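Local coordinates for protein C alpha-dehydrogenase (Sphingobium sp. SYK-6, PDB 4YAC) that binds NADH and, as a short-chain dehydrogenase/reductase, probably oxidises the C-alpha alcohol of lignin-derived beta-aryl ethers, at residues V18-Q22 against L88-A92; V25-A30 against G235-L239; A92-Q96 against W110-N115. One frame throughout, in Å; residues are numbered along the deposited sequence.

Interaction 1: residues V18-Q22 against L88-A92; sequences VALGQ and LCNTA. With NAI (1,4-dihydronicotinamide adenine dinucleotide), chain B.
T91 OG1 is gripped by two groups: it donates to Q22 OE1 at 2.6 Å and is also hydrogen-bonded to T142 OG1 on strand 137-142. T91 belongs to the Asn-Thr-Ala-Gly sequence that runs from the last residue of strand 87-90 into the loop, a variant of the Asn-Asn-Ala-Gly motif of the short-chain dehydrogenases, and Q22 lies on the first helix of the Rossmann fold. The hydroxyl approaches the Q22 carbonyl at a C=O...O angle of 122°, tilted slightly from its plane. The Q22 side chain reaches T91 because CG stands anti to the carbonyl carbon (chi1 -68°) and the chain beyond is extended, bringing the amide toward the threonine from the opposite direction; its NE2 adds a weak bond to T142. OE1 also lies 3.8 Å from C89 CB. Without the amide, as with an alanine here, T91 OG1 is likely to keep only its T142 partner of the two described, and a gap would probably open between helix and strand. The methyl of T91 faces the helix, with A19 CB 3.6 Å from T91 CG2 and V18 CG1 3.8 Å from the same carbon. On the backbone of T91 and A92, T12 OG1 of strand 8-12 binds both nitrogens. At the start of the helix, V18 N donates to NAI O5D at 2.9 Å, with an N-H...O angle of 149°.

Interaction 2: residues V25-A30 against G235-L239; sequences VLAEEA and GRVVL
L239 projects from helix 231-243 into the groove beside V25, L26, E29 and A30. Its CB already lies 4.0 Å from V25 CG1, and because CG stands anti to the backbone N (chi1 175°) the two methyls are carried on toward V25-A30. There they part: CD1 meets A30 CB, 3.8 Å from it, and also L26 CD2, while CD2 rests on V25 CG1 and passes near E29 OE1, 4.0 Å away. The L26 and L239 side chains run alongside each other, pointing opposite ways, and L4 touches L239 as well.

One turn earlier, V25 CG2 lies against the backbone of G235, 3.9 Å from G235 CA. A CB on that residue would probably crowd V25 CG2, and the glycine lets the two backbones approach to 5.8 Å between V25 CA and G235 CA. Toward solvent, the partly exposed E29 forms a salt bridge through OE2 with R236 NE, at an unusually short 2.5 Å whose exact value is doubtful, and NH2 adds a weak bond to the same oxygen. Carboxylate and guanidinium planes are turned 32° apart. On this helix V237 packs on Y273 of the second subunit. An apolar centre with a salt bridge beside it thus joins two helices packed side by side on the sheet of the Rossmann fold, the first helix and the one that leads into the last strand, 248-249.

Interaction 3: residues A92-Q96 against W110-N115; sequences AGVSQ and WQMDVN. With NAI (1,4-dihydronicotinamide adenine dinucleotide), chain B.
The NADH pocket of this Rossmann-type short-chain dehydrogenase is bordered here by the loop after strand 87-90, which packs against helix 105-133 where the helix carries a wider pi-type turn at 113-115. N115, probably the counterpart of the conserved helix asparagine of classical short-chain dehydrogenases, pairs with the backbone of V94 through both ends of its amide. V94 N donates to N115 OD1 at 2.8 Å, in the carbonyl plane and on a lone pair. N115 ND2 returns a bond to V94 O at 2.9 Å. Both bonds are nearly straight, the first with an N-H...O angle of 167°. ND2 has a second partner in T160 OG1, so the amide ties the loop to helix 155-174 as well. A second amide, that of Q111, pairs with Q96 less firmly: Q111 NE2 donates to Q96 O at 3.2 Å on a lone pair, while the bond from Q96 N to Q111 OE1 is weak.

Between these polar pairs V94 is wedged against the helix. Its CG2, set between the backbone N and the carbonyl carbon (chi1 -60°), lies over one face of the W110 six-membered ring in a CH-pi contact, 4.0 Å from the centroid and displaced toward the rim; the same methyl touches V114 CB. V94 CB packs on W110 CZ2 at 3.6 Å, and the poorly ordered Q96 lies with CB near the ring edge.

The two valines also border the cofactor. V94 CG1 approaches the adenine at C8A, and V114 CG2 comes within 3.7 Å of N6A of NAI. At A92 a water bridges the segments, donating 2.8 Å bonds to A92 O and V114 O.

Overall arrangement
Helix 17-28 ties interactions 1 and 2 together: their centres are 11 Å apart and they touch, with Q22 NE2 3.8 Å from V238 CG2 and C89 SG packed on L26 CD1. Interaction 1 passes into interaction 3 through the shared A92, where strand 87-90 gives way to the loop leading to helix 105-133; these centres lie 14 Å apart. Both border NADH, interaction 1 at the diphosphate and interaction 3 at the adenine; D38, H43 and S16 also hydrogen-bond to the cofactor. Interaction 2 stands back from the pocket, with G235 about 11 Å from the bound NADH and its centre 24 Å from that of interaction 3, and joins two helices of the Rossmann fold.

Interaction 1: residues V18-Q22 against L88-A92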
# COMPACT_ATOMS: atom_id res chain seq x y z
N VAL A 18 16.70 11.22 8.69
CA VAL A 18 15.55 12.08 8.41
C VAL A 18 14.80 12.48 9.67
O VAL A 18 14.45 13.64 9.85
CB VAL A 18 14.56 11.39 7.43
CG1 VAL A 18 13.24 12.16 7.34
CG2 VAL A 18 15.18 11.27 6.06
N ALA A 19 14.57 11.51 10.55
CA ALA A 19 13.79 11.77 11.76
C ALA A 19 14.52 12.73 12.70
O ALA A 19 13.89 13.59 13.31
CB ALA A 19 13.47 10.48 12.47
N LEU A 20 15.83 12.57 12.82
CA LEU A 20 16.62 13.49 13.63
C LEU A 20 16.51 14.90 13.07
O LEU A 20 16.43 15.88 13.81
CB LEU A 20 18.08 13.05 13.70
CG LEU A 20 19.06 14.00 14.39
CD1 LEU A 20 18.61 14.32 15.80
CD2 LEU A 20 20.45 13.39 14.41
N GLY A 21 16.51 15.01 11.74
CA GLY A 21 16.32 16.29 11.08
C GLY A 21 14.99 16.91 11.46
O GLY A 21 14.90 18.12 11.68
N GLN A 22 13.96 16.08 11.53
CA GLN A 22 12.64 16.56 11.95
C GLN A 22 12.69 17.02 13.40
O GLN A 22 12.20 18.10 13.73
CB GLN A 22 11.59 15.46 11.75
CG GLN A 22 11.35 15.14 10.28
CD GLN A 22 10.42 13.96 10.06
OE1 GLN A 22 9.98 13.30 11.00
NE2 GLN A 22 10.13 13.67 8.79
N LEU A 88 2.50 13.63 16.25
CA LEU A 88 3.16 12.34 16.12
C LEU A 88 3.82 12.24 14.75
O LEU A 88 3.16 12.39 13.73
CB LEU A 88 2.15 11.20 16.31
CG LEU A 88 2.68 9.80 16.00
CD1 LEU A 88 3.76 9.40 16.99
CD2 LEU A 88 1.55 8.78 15.99
N CYS A 89 5.13 11.99 14.75
CA CYS A 89 5.89 11.85 13.52
C CYS A 89 6.34 10.41 13.37
O CYS A 89 7.31 9.99 14.00
CB CYS A 89 7.10 12.80 13.50
SG CYS A 89 6.69 14.55 13.60
N ASN A 90 5.61 9.65 12.56
CA ASN A 90 5.97 8.27 12.27
C ASN A 90 6.99 8.23 11.14
O ASN A 90 6.61 8.15 9.97
CB ASN A 90 4.73 7.46 11.89
CG ASN A 90 3.62 7.55 12.92
OD1 ASN A 90 3.63 6.86 13.93
ND2 ASN A 90 2.64 8.40 12.65
N THR A 91 8.27 8.27 11.49
CA THR A 91 9.31 8.49 10.49
C THR A 91 10.35 7.37 10.45
O THR A 91 11.01 7.19 9.42
CB THR A 91 10.00 9.85 10.76
OG1 THR A 91 9.00 10.88 10.68
CG2 THR A 91 11.09 10.16 9.74
N ALA A 92 10.48 6.61 11.53
CA ALA A 92 11.40 5.48 11.53
C ALA A 92 11.10 4.56 10.37
O ALA A 92 9.94 4.34 10.02
CB ALA A 92 11.31 4.71 12.84
PA NAI B . 18.71 6.08 9.50
O1A NAI B . 19.48 4.80 9.65
O2A NAI B . 19.70 7.26 9.38
O5B NAI B . 17.77 6.30 10.74
C5B NAI B . 16.85 5.32 11.09
C4B NAI B . 16.61 5.36 12.54
O4B NAI B . 15.42 4.55 12.82
C3B NAI B . 17.73 4.79 13.28
O3B NAI B . 18.09 5.63 14.37
C2B NAI B . 17.27 3.51 13.75
O2B NAI B . 17.92 3.12 14.97
C1B NAI B . 15.84 3.69 13.94
N9A NAI B . 15.10 2.46 13.96
C8A NAI B . 15.20 1.39 13.13
N7A NAI B . 14.34 0.43 13.50
C5A NAI B . 13.65 0.85 14.61
C6A NAI B . 12.66 0.34 15.43
N6A NAI B . 12.11 -0.97 15.23
N1A NAI B . 12.20 1.08 16.48
C2A NAI B . 12.68 2.31 16.74
N3A NAI B . 13.64 2.85 15.96
C4A NAI B . 14.14 2.15 14.90
O3 NAI B . 17.81 6.01 8.24
PN NAI B . 17.37 7.32 7.42
O1N NAI B . 18.61 7.96 6.81
O2N NAI B . 16.35 6.90 6.27
O5D NAI B . 16.69 8.33 8.37

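Interaction 2: residues V25-A30 against G235-L239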
# COMPACT_ATOMS: atom_id res chain seq x y z
N VAL A 25 14.50 20.51 13.88
CA VAL A 25 13.70 21.64 13.43
C VAL A 25 12.54 21.90 14.38
O VAL A 25 12.22 23.05 14.68
CB VAL A 25 13.16 21.41 12.00
CG1 VAL A 25 12.16 22.49 11.60
CG2 VAL A 25 14.31 21.35 11.00
N LEU A 26 11.90 20.84 14.86
CA LEU A 26 10.76 21.00 15.76
C LEU A 26 11.20 21.53 17.12
O LEU A 26 10.53 22.38 17.71
CB LEU A 26 10.01 19.67 15.91
CG LEU A 26 9.35 19.16 14.62
CD1 LEU A 26 8.83 17.74 14.81
CD2 LEU A 26 8.22 20.08 14.17
N ALA A 27 12.34 21.05 17.62
CA ALA A 27 12.84 21.44 18.93
C ALA A 27 13.43 22.85 18.93
O ALA A 27 13.27 23.61 19.88
CB ALA A 27 13.88 20.44 19.42
N GLU A 28 14.13 23.19 17.85
CA GLU A 28 14.89 24.44 17.79
C GLU A 28 14.05 25.58 17.24
O GLU A 28 13.79 26.56 17.94
CB GLU A 28 16.15 24.25 16.95
CG GLU A 28 17.14 23.28 17.57
CD GLU A 28 18.42 23.16 16.77
OE1 GLU A 28 19.18 24.16 16.70
OE2 GLU A 28 18.68 22.08 16.21
N GLU A 29 13.63 25.47 15.99
CA GLU A 29 12.87 26.55 15.35
C GLU A 29 11.46 26.66 15.92
O GLU A 29 11.06 27.73 16.40
CB GLU A 29 12.78 26.33 13.84
CG GLU A 29 14.13 26.22 13.15
CD GLU A 29 13.99 26.00 11.66
OE1 GLU A 29 12.95 26.39 11.09
OE2 GLU A 29 14.93 25.42 11.06
N ALA A 30 10.71 25.57 15.86
CA ALA A 30 9.32 25.57 16.30
C ALA A 30 9.18 25.63 17.82
O ALA A 30 8.10 25.89 18.34
CB ALA A 30 8.60 24.35 15.76
N GLY A 235 13.29 18.74 7.14
CA GLY A 235 12.60 19.00 8.39
C GLY A 235 11.78 20.28 8.31
O GLY A 235 10.69 20.36 8.86
N ARG A 236 12.30 21.27 7.60
CA ARG A 236 11.60 22.53 7.44
C ARG A 236 10.41 22.40 6.50
O ARG A 236 9.39 23.06 6.68
CB ARG A 236 12.56 23.62 6.94
CG ARG A 236 13.55 24.03 8.01
CD ARG A 236 14.62 24.96 7.49
NE ARG A 236 15.43 25.46 8.60
CZ ARG A 236 16.75 25.58 8.59
NH1 ARG A 236 17.47 25.24 7.53
NH2 ARG A 236 17.37 26.05 9.67
N VAL A 237 10.53 21.53 5.50
CA VAL A 237 9.41 21.22 4.62
C VAL A 237 8.28 20.63 5.45
O VAL A 237 7.11 20.97 5.26
CB VAL A 237 9.81 20.23 3.50
CG1 VAL A 237 8.58 19.78 2.70
CG2 VAL A 237 10.84 20.86 2.58
N VAL A 238 8.64 19.75 6.38
CA VAL A 238 7.67 19.11 7.25
C VAL A 238 7.01 20.14 8.15
O VAL A 238 5.78 20.17 8.27
CB VAL A 238 8.32 18.02 8.12
CG1 VAL A 238 7.43 17.64 9.30
CG2 VAL A 238 8.62 16.80 7.27
N LEU A 239 7.83 20.98 8.77
CA LEU A 239 7.33 22.00 9.68
C LEU A 239 6.27 22.84 8.98
O LEU A 239 5.21 23.12 9.53
CB LEU A 239 8.47 22.89 10.17
CG LEU A 239 8.05 24.07 11.05
CD1 LEU A 239 7.30 23.60 12.29
CD2 LEU A 239 9.27 24.89 11.44

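Interaction 3: residues A92-Q96 against W110-N115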
# COMPACT_ATOMS: atom_id res chain seq x y z
N ALA A 92 10.48 6.61 11.53
CA ALA A 92 11.40 5.48 11.53
C ALA A 92 11.10 4.56 10.37
O ALA A 92 9.94 4.34 10.02
CB ALA A 92 11.31 4.71 12.84
N GLY A 93 12.14 4.04 9.75
CA GLY A 93 11.98 3.09 8.67
C GLY A 93 13.29 2.39 8.37
O GLY A 93 14.36 2.92 8.67
N VAL A 94 13.19 1.20 7.79
CA VAL A 94 14.37 0.45 7.37
C VAL A 94 14.22 0.00 5.93
O VAL A 94 13.13 0.05 5.36
CB VAL A 94 14.59 -0.79 8.26
CG1 VAL A 94 14.78 -0.37 9.71
CG2 VAL A 94 13.42 -1.76 8.13
N SER A 95 15.32 -0.45 5.34
CA SER A 95 15.28 -0.95 3.97
C SER A 95 16.43 -1.89 3.67
O SER A 95 17.55 -1.70 4.13
CB SER A 95 15.30 0.21 2.98
OG SER A 95 16.49 0.98 3.12
N GLN A 96 16.11 -2.92 2.89
CA GLN A 96 17.12 -3.80 2.32
C GLN A 96 16.60 -4.24 0.96
O GLN A 96 15.49 -4.78 0.86
CB GLN A 96 17.40 -5.00 3.23
CG GLN A 96 18.71 -5.71 2.92
CD GLN A 96 19.35 -6.32 4.15
OE1 GLN A 96 20.37 -5.85 4.64
NE2 GLN A 96 18.74 -7.38 4.67
N TRP A 110 10.92 -8.41 8.87
CA TRP A 110 11.66 -7.29 9.46
C TRP A 110 11.17 -5.95 8.90
O TRP A 110 10.81 -5.06 9.66
CB TRP A 110 13.16 -7.46 9.22
CG TRP A 110 13.97 -6.25 9.58
CD1 TRP A 110 13.89 -5.51 10.72
CD2 TRP A 110 15.00 -5.66 8.79
NE1 TRP A 110 14.80 -4.49 10.69
CE2 TRP A 110 15.50 -4.56 9.51
CE3 TRP A 110 15.55 -5.95 7.53
CZ2 TRP A 110 16.52 -3.75 9.02
CZ3 TRP A 110 16.56 -5.15 7.05
CH2 TRP A 110 17.04 -4.06 7.80
N GLN A 111 11.14 -5.82 7.58
CA GLN A 111 10.76 -4.55 6.97
C GLN A 111 9.27 -4.26 7.15
O GLN A 111 8.88 -3.12 7.38
CB GLN A 111 11.13 -4.54 5.49
CG GLN A 111 12.64 -4.57 5.26
CD GLN A 111 13.02 -4.46 3.80
OE1 GLN A 111 12.84 -3.41 3.18
NE2 GLN A 111 13.56 -5.54 3.25
N MET A 112 8.44 -5.30 7.07
CA MET A 112 7.01 -5.14 7.33
C MET A 112 6.76 -4.67 8.76
O MET A 112 5.96 -3.77 9.00
CB MET A 112 6.26 -6.45 7.08
CG MET A 112 6.03 -6.76 5.62
SD MET A 112 4.72 -5.75 4.89
CE MET A 112 5.36 -5.57 3.24
N ASP A 113 7.47 -5.27 9.71
CA ASP A 113 7.22 -4.97 11.12
C ASP A 113 7.59 -3.52 11.45
O ASP A 113 6.81 -2.81 12.09
CB ASP A 113 8.00 -5.95 12.02
CG ASP A 113 7.33 -6.17 13.37
OD1 ASP A 113 6.16 -5.76 13.56
OD2 ASP A 113 7.97 -6.79 14.25
N VAL A 114 8.76 -3.06 11.01
CA VAL A 114 9.17 -1.69 11.32
C VAL A 114 8.40 -0.67 10.49
O VAL A 114 7.88 0.30 11.02
CB VAL A 114 10.68 -1.47 11.09
CG1 VAL A 114 11.07 -0.02 11.42
CG2 VAL A 114 11.49 -2.43 11.93
N ASN A 115 8.34 -0.89 9.18
CA ASN A 115 7.81 0.13 8.28
C ASN A 115 6.29 0.23 8.30
O ASN A 115 5.74 1.31 8.06
CB ASN A 115 8.27 -0.14 6.85
CG ASN A 115 9.77 0.05 6.68
OD1 ASN A 115 10.49 0.34 7.63
ND2 ASN A 115 10.24 -0.12 5.45
PA NAI B . 18.71 6.08 9.50
O1A NAI B . 19.48 4.80 9.65
O2A NAI B . 19.70 7.26 9.38
O5B NAI B . 17.77 6.30 10.74
C5B NAI B . 16.85 5.32 11.09
C4B NAI B . 16.61 5.36 12.54
O4B NAI B . 15.42 4.55 12.82
C3B NAI B . 17.73 4.79 13.28
O3B NAI B . 18.09 5.63 14.37
C2B NAI B . 17.27 3.51 13.75
O2B NAI B . 17.92 3.12 14.97
C1B NAI B . 15.84 3.69 13.94
N9A NAI B . 15.10 2.46 13.96
C8A NAI B . 15.20 1.39 13.13
N7A NAI B . 14.34 0.43 13.50
C5A NAI B . 13.65 0.85 14.61
C6A NAI B . 12.66 0.34 15.43
N6A NAI B . 12.11 -0.97 15.23
N1A NAI B . 12.20 1.08 16.48
C2A NAI B . 12.68 2.31 16.74
N3A NAI B . 13.64 2.85 15.96
C4A NAI B . 14.14 2.15 14.90
O3 NAI B . 17.81 6.01 8.24
PN NAI B . 17.37 7.32 7.42
O1N NAI B . 18.61 7.96 6.81
O2N NAI B . 16.35 6.90 6.27
O5D NAI B . 16.69 8.33 8.37
O HOH W 1 8.14 2.98 11.67